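Local coordinates for GTP-sensing transcriptional pleiotropic repressor CodY (PDB 5N0L), which binds isoleucine in its GAF domain and, as a GTP-sensing pleiotropic repressor, probably adjusts transcription to nutrient supply, at residues Val27-Gly37 with Lys52-Asp60. Sequence-based numbering, arbitrary orientation.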
loop_
_atom_site.group_PDB
_atom_site.type_symbol
_atom_site.label_atom_id
_atom_site.label_comp_id
_atom_site.label_asym_id
_atom_site.label_seq_id
_atom_site.Cartn_x
_atom_site.Cartn_y
_atom_site.Cartn_z
ATOM N N VAL A 27 -13.078 -3.864 -5.377
ATOM C CA VAL A 27 -13.271 -4.377 -3.998
ATOM C C VAL A 27 -14.738 -4.670 -3.802
ATOM O O VAL A 27 -15.549 -3.900 -4.174
ATOM C CB VAL A 27 -12.809 -3.374 -2.959
ATOM C CG1 VAL A 27 -13.416 -2.032 -3.271
ATOM C CG2 VAL A 27 -13.159 -3.852 -1.544
ATOM N N SER A 28 -15.032 -5.850 -3.301
ATOM C CA SER A 28 -16.378 -6.299 -3.044
ATOM C C SER A 28 -16.625 -6.342 -1.535
ATOM O O SER A 28 -15.763 -6.700 -0.845
ATOM C CB SER A 28 -16.483 -7.706 -3.523
ATOM O OG SER A 28 -17.739 -8.214 -3.404
ATOM N N PHE A 29 -17.821 -5.942 -1.166
ATOM C CA PHE A 29 -18.331 -5.962 0.190
ATOM C C PHE A 29 -19.462 -6.975 0.230
ATOM O O PHE A 29 -20.361 -6.873 1.017
ATOM C CB PHE A 29 -18.748 -4.565 0.604
ATOM C CG PHE A 29 -17.605 -3.649 0.768
ATOM C CD1 PHE A 29 -16.844 -3.671 1.906
ATOM C CD2 PHE A 29 -17.192 -2.841 -0.290
ATOM C CE1 PHE A 29 -15.749 -2.871 2.032
ATOM C CE2 PHE A 29 -16.122 -2.030 -0.152
ATOM C CZ PHE A 29 -15.391 -2.029 1.007
ATOM N N ASP A 30 -19.416 -7.973 -0.632
ATOM C CA ASP A 30 -20.446 -9.005 -0.621
ATOM C C ASP A 30 -20.479 -9.781 0.733
ATOM O O ASP A 30 -21.557 -10.156 1.153
ATOM C CB ASP A 30 -20.290 -9.987 -1.779
ATOM C CG ASP A 30 -20.907 -9.467 -3.065
ATOM O OD1 ASP A 30 -21.548 -8.428 -3.103
ATOM O OD2 ASP A 30 -20.639 -10.098 -4.116
ATOM N N LEU A 31 -19.332 -10.014 1.346
ATOM C CA LEU A 31 -19.266 -10.810 2.598
ATOM C C LEU A 31 -19.894 -9.971 3.723
ATOM O O LEU A 31 -20.786 -10.518 4.440
ATOM C CB LEU A 31 -17.870 -11.209 2.931
ATOM C CG LEU A 31 -17.236 -12.224 1.937
ATOM C CD1 LEU A 31 -15.736 -12.136 2.128
ATOM C CD2 LEU A 31 -17.802 -13.606 2.207
ATOM N N LEU A 32 -19.602 -8.709 3.768
ATOM C CA LEU A 32 -20.268 -7.864 4.860
ATOM C C LEU A 32 -21.735 -7.751 4.540
ATOM O O LEU A 32 -22.613 -7.816 5.430
ATOM C CB LEU A 32 -19.622 -6.510 4.914
ATOM C CG LEU A 32 -20.243 -5.428 5.876
ATOM C CD1 LEU A 32 -20.293 -6.035 7.273
ATOM C CD2 LEU A 32 -19.471 -4.144 5.888
ATOM N N ALA A 33 -22.114 -7.508 3.265
ATOM C CA ALA A 33 -23.522 -7.379 2.954
ATOM C C ALA A 33 -24.301 -8.650 3.345
ATOM O O ALA A 33 -25.499 -8.533 3.715
ATOM C CB ALA A 33 -23.785 -7.079 1.427
ATOM N N GLY A 34 -23.731 -9.846 3.074
ATOM C CA GLY A 34 -24.340 -11.133 3.426
ATOM C C GLY A 34 -24.528 -11.195 4.960
ATOM O O GLY A 34 -25.525 -11.755 5.397
ATOM N N ALA A 35 -23.501 -10.812 5.662
ATOM C CA ALA A 35 -23.548 -10.875 7.200
ATOM C C ALA A 35 -24.695 -9.943 7.692
ATOM O O ALA A 35 -25.570 -10.336 8.465
ATOM C CB ALA A 35 -22.271 -10.531 7.787
ATOM N N LEU A 36 -24.716 -8.741 7.219
ATOM C CA LEU A 36 -25.815 -7.767 7.515
ATOM C C LEU A 36 -27.141 -8.249 7.076
ATOM O O LEU A 36 -28.172 -8.071 7.775
ATOM C CB LEU A 36 -25.605 -6.444 6.777
ATOM C CG LEU A 36 -24.636 -5.547 7.308
ATOM C CD1 LEU A 36 -24.162 -4.400 6.424
ATOM C CD2 LEU A 36 -25.161 -4.942 8.669
ATOM N N GLY A 37 -27.269 -8.791 5.831
ATOM C CA GLY A 37 -28.663 -9.143 5.340
ATOM C C GLY A 37 -29.122 -10.427 6.161
ATOM O O GLY A 37 -30.325 -10.648 6.352
ATOM N N LYS A 52 -22.157 2.715 -8.002
ATOM C CA LYS A 52 -21.821 1.323 -8.324
ATOM C C LYS A 52 -22.152 0.428 -7.131
ATOM O O LYS A 52 -21.767 0.772 -5.996
ATOM C CB LYS A 52 -20.331 1.248 -8.709
ATOM C CG LYS A 52 -19.969 2.230 -9.896
ATOM C CD LYS A 52 -20.516 1.752 -11.233
ATOM C CE LYS A 52 -21.315 2.715 -12.114
ATOM N NZ LYS A 52 -20.895 4.015 -12.669
ATOM N N VAL A 53 -22.748 -0.715 -7.368
ATOM C CA VAL A 53 -23.017 -1.704 -6.317
ATOM C C VAL A 53 -21.762 -2.510 -5.990
ATOM O O VAL A 53 -21.311 -3.348 -6.851
ATOM C CB VAL A 53 -24.153 -2.622 -6.692
ATOM C CG1 VAL A 53 -24.398 -3.683 -5.584
ATOM C CG2 VAL A 53 -25.391 -1.797 -6.944
ATOM N N LEU A 54 -21.134 -2.234 -4.831
ATOM C CA LEU A 54 -19.952 -2.856 -4.368
ATOM C C LEU A 54 -20.198 -4.088 -3.533
ATOM O O LEU A 54 -19.290 -4.936 -3.347
ATOM C CB LEU A 54 -19.046 -1.880 -3.637
ATOM C CG LEU A 54 -18.730 -0.508 -4.250
ATOM C CD1 LEU A 54 -17.821 0.269 -3.349
ATOM C CD2 LEU A 54 -18.071 -0.711 -5.622
ATOM N N GLY A 55 -21.408 -4.140 -2.933
ATOM C CA GLY A 55 -21.747 -5.271 -2.061
ATOM C C GLY A 55 -23.256 -5.428 -2.137
ATOM O O GLY A 55 -24.011 -4.446 -2.182
ATOM N N LEU A 56 -23.693 -6.660 -2.178
ATOM C CA LEU A 56 -25.098 -6.965 -2.379
ATOM C C LEU A 56 -25.475 -8.197 -1.674
ATOM O O LEU A 56 -24.771 -9.155 -1.745
ATOM C CB LEU A 56 -25.356 -7.176 -3.870
ATOM C CG LEU A 56 -26.781 -7.492 -4.285
ATOM C CD1 LEU A 56 -27.770 -6.369 -4.039
ATOM C CD2 LEU A 56 -26.825 -7.847 -5.809
ATOM N N HIS A 57 -26.637 -8.157 -0.959
ATOM C CA HIS A 57 -27.297 -9.338 -0.479
ATOM C C HIS A 57 -28.784 -9.189 -0.668
ATOM O O HIS A 57 -29.388 -8.121 -0.337
ATOM C CB HIS A 57 -27.154 -9.512 1.037
ATOM C CG HIS A 57 -27.886 -10.724 1.538
ATOM N ND1 HIS A 57 -27.501 -12.044 1.328
ATOM C CD2 HIS A 57 -29.115 -10.768 2.125
ATOM C CE1 HIS A 57 -28.434 -12.824 1.892
ATOM N NE2 HIS A 57 -29.430 -12.066 2.327
ATOM N N LEU A 58 -29.426 -10.223 -1.168
ATOM C CA LEU A 58 -30.908 -10.158 -1.454
ATOM C C LEU A 58 -31.681 -11.196 -0.663
ATOM O O LEU A 58 -31.650 -12.371 -0.964
ATOM C CB LEU A 58 -31.211 -10.330 -2.993
ATOM C CG LEU A 58 -30.657 -9.197 -3.866
ATOM C CD1 LEU A 58 -30.844 -9.647 -5.358
ATOM C CD2 LEU A 58 -31.289 -7.809 -3.572
ATOM N N ASN A 59 -32.350 -10.737 0.396
ATOM C CA ASN A 59 -33.320 -11.557 1.097
ATOM C C ASN A 59 -34.599 -11.761 0.270
ATOM O O ASN A 59 -35.222 -12.796 0.368
ATOM C CB ASN A 59 -33.626 -10.800 2.435
ATOM C CG ASN A 59 -34.512 -11.648 3.361
ATOM O OD1 ASN A 59 -33.988 -12.534 4.014
ATOM N ND2 ASN A 59 -35.854 -11.418 3.389
ATOM N N ASP A 60 -34.971 -10.750 -0.535
ATOM C CA ASP A 60 -36.146 -10.732 -1.356
ATOM C C ASP A 60 -35.668 -10.415 -2.821
ATOM O O ASP A 60 -35.563 -9.282 -3.190
ATOM C CB ASP A 60 -37.121 -9.716 -0.900
ATOM C CG ASP A 60 -37.544 -10.010 0.601
ATOM O OD1 ASP A 60 -38.419 -10.866 0.721
ATOM O OD2 ASP A 60 -36.893 -9.463 1.538
HETATM O O HOH W 1 -19.051 -6.944 -5.672
HETATM O O HOH W 2 -23.651 -11.147 -0.250
HETATM O O HOH W 3 -31.403 -12.944 4.091
#
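Asp30 reaches from the first turn of helix 30-40 to the edge of strand 53-57. Asp30 OD1 accepts from Leu56 N at 2.9 Å, nearly along the carboxylate C-O bond, though the hydrogen bond is bent, with 141° at the hydrogen. One residue earlier, Phe29 N donates an almost straight bond (170°) to Leu54 O, 2.8 Å away and from above the carbonyl plane. The Phe29 ring runs alongside the Leu54 side chain, with Leu54 CB at the ring edge, 3.9 Å from Phe29 CD2. A water bridges Leu54 O and Ser28 OG. Ser28 OG accepts the N-H of Asp30, forming an ST turn. Further along, Ala33 CB packs on the strand backbone, 3.6 Å from Leu56 N. His57 has CG anti to its backbone N (chi1 178°), which carries the imidazole along the helix past Gly34 to Gly37. His57 CD2 approaches Gly37 CA obliquely at 3.6 Å. At the ring edge, His57 NE2 meets a water shared with Asn59 OD1. The Leu56 side chain points away overall and lies about 7 Å from the bound isoleucine. Leu54 and Gly55 form a classic beta bulge opposite Val46. The contact joins a helix to strand 53-57, outermost in this chain's antiparallel GAF-domain sheet.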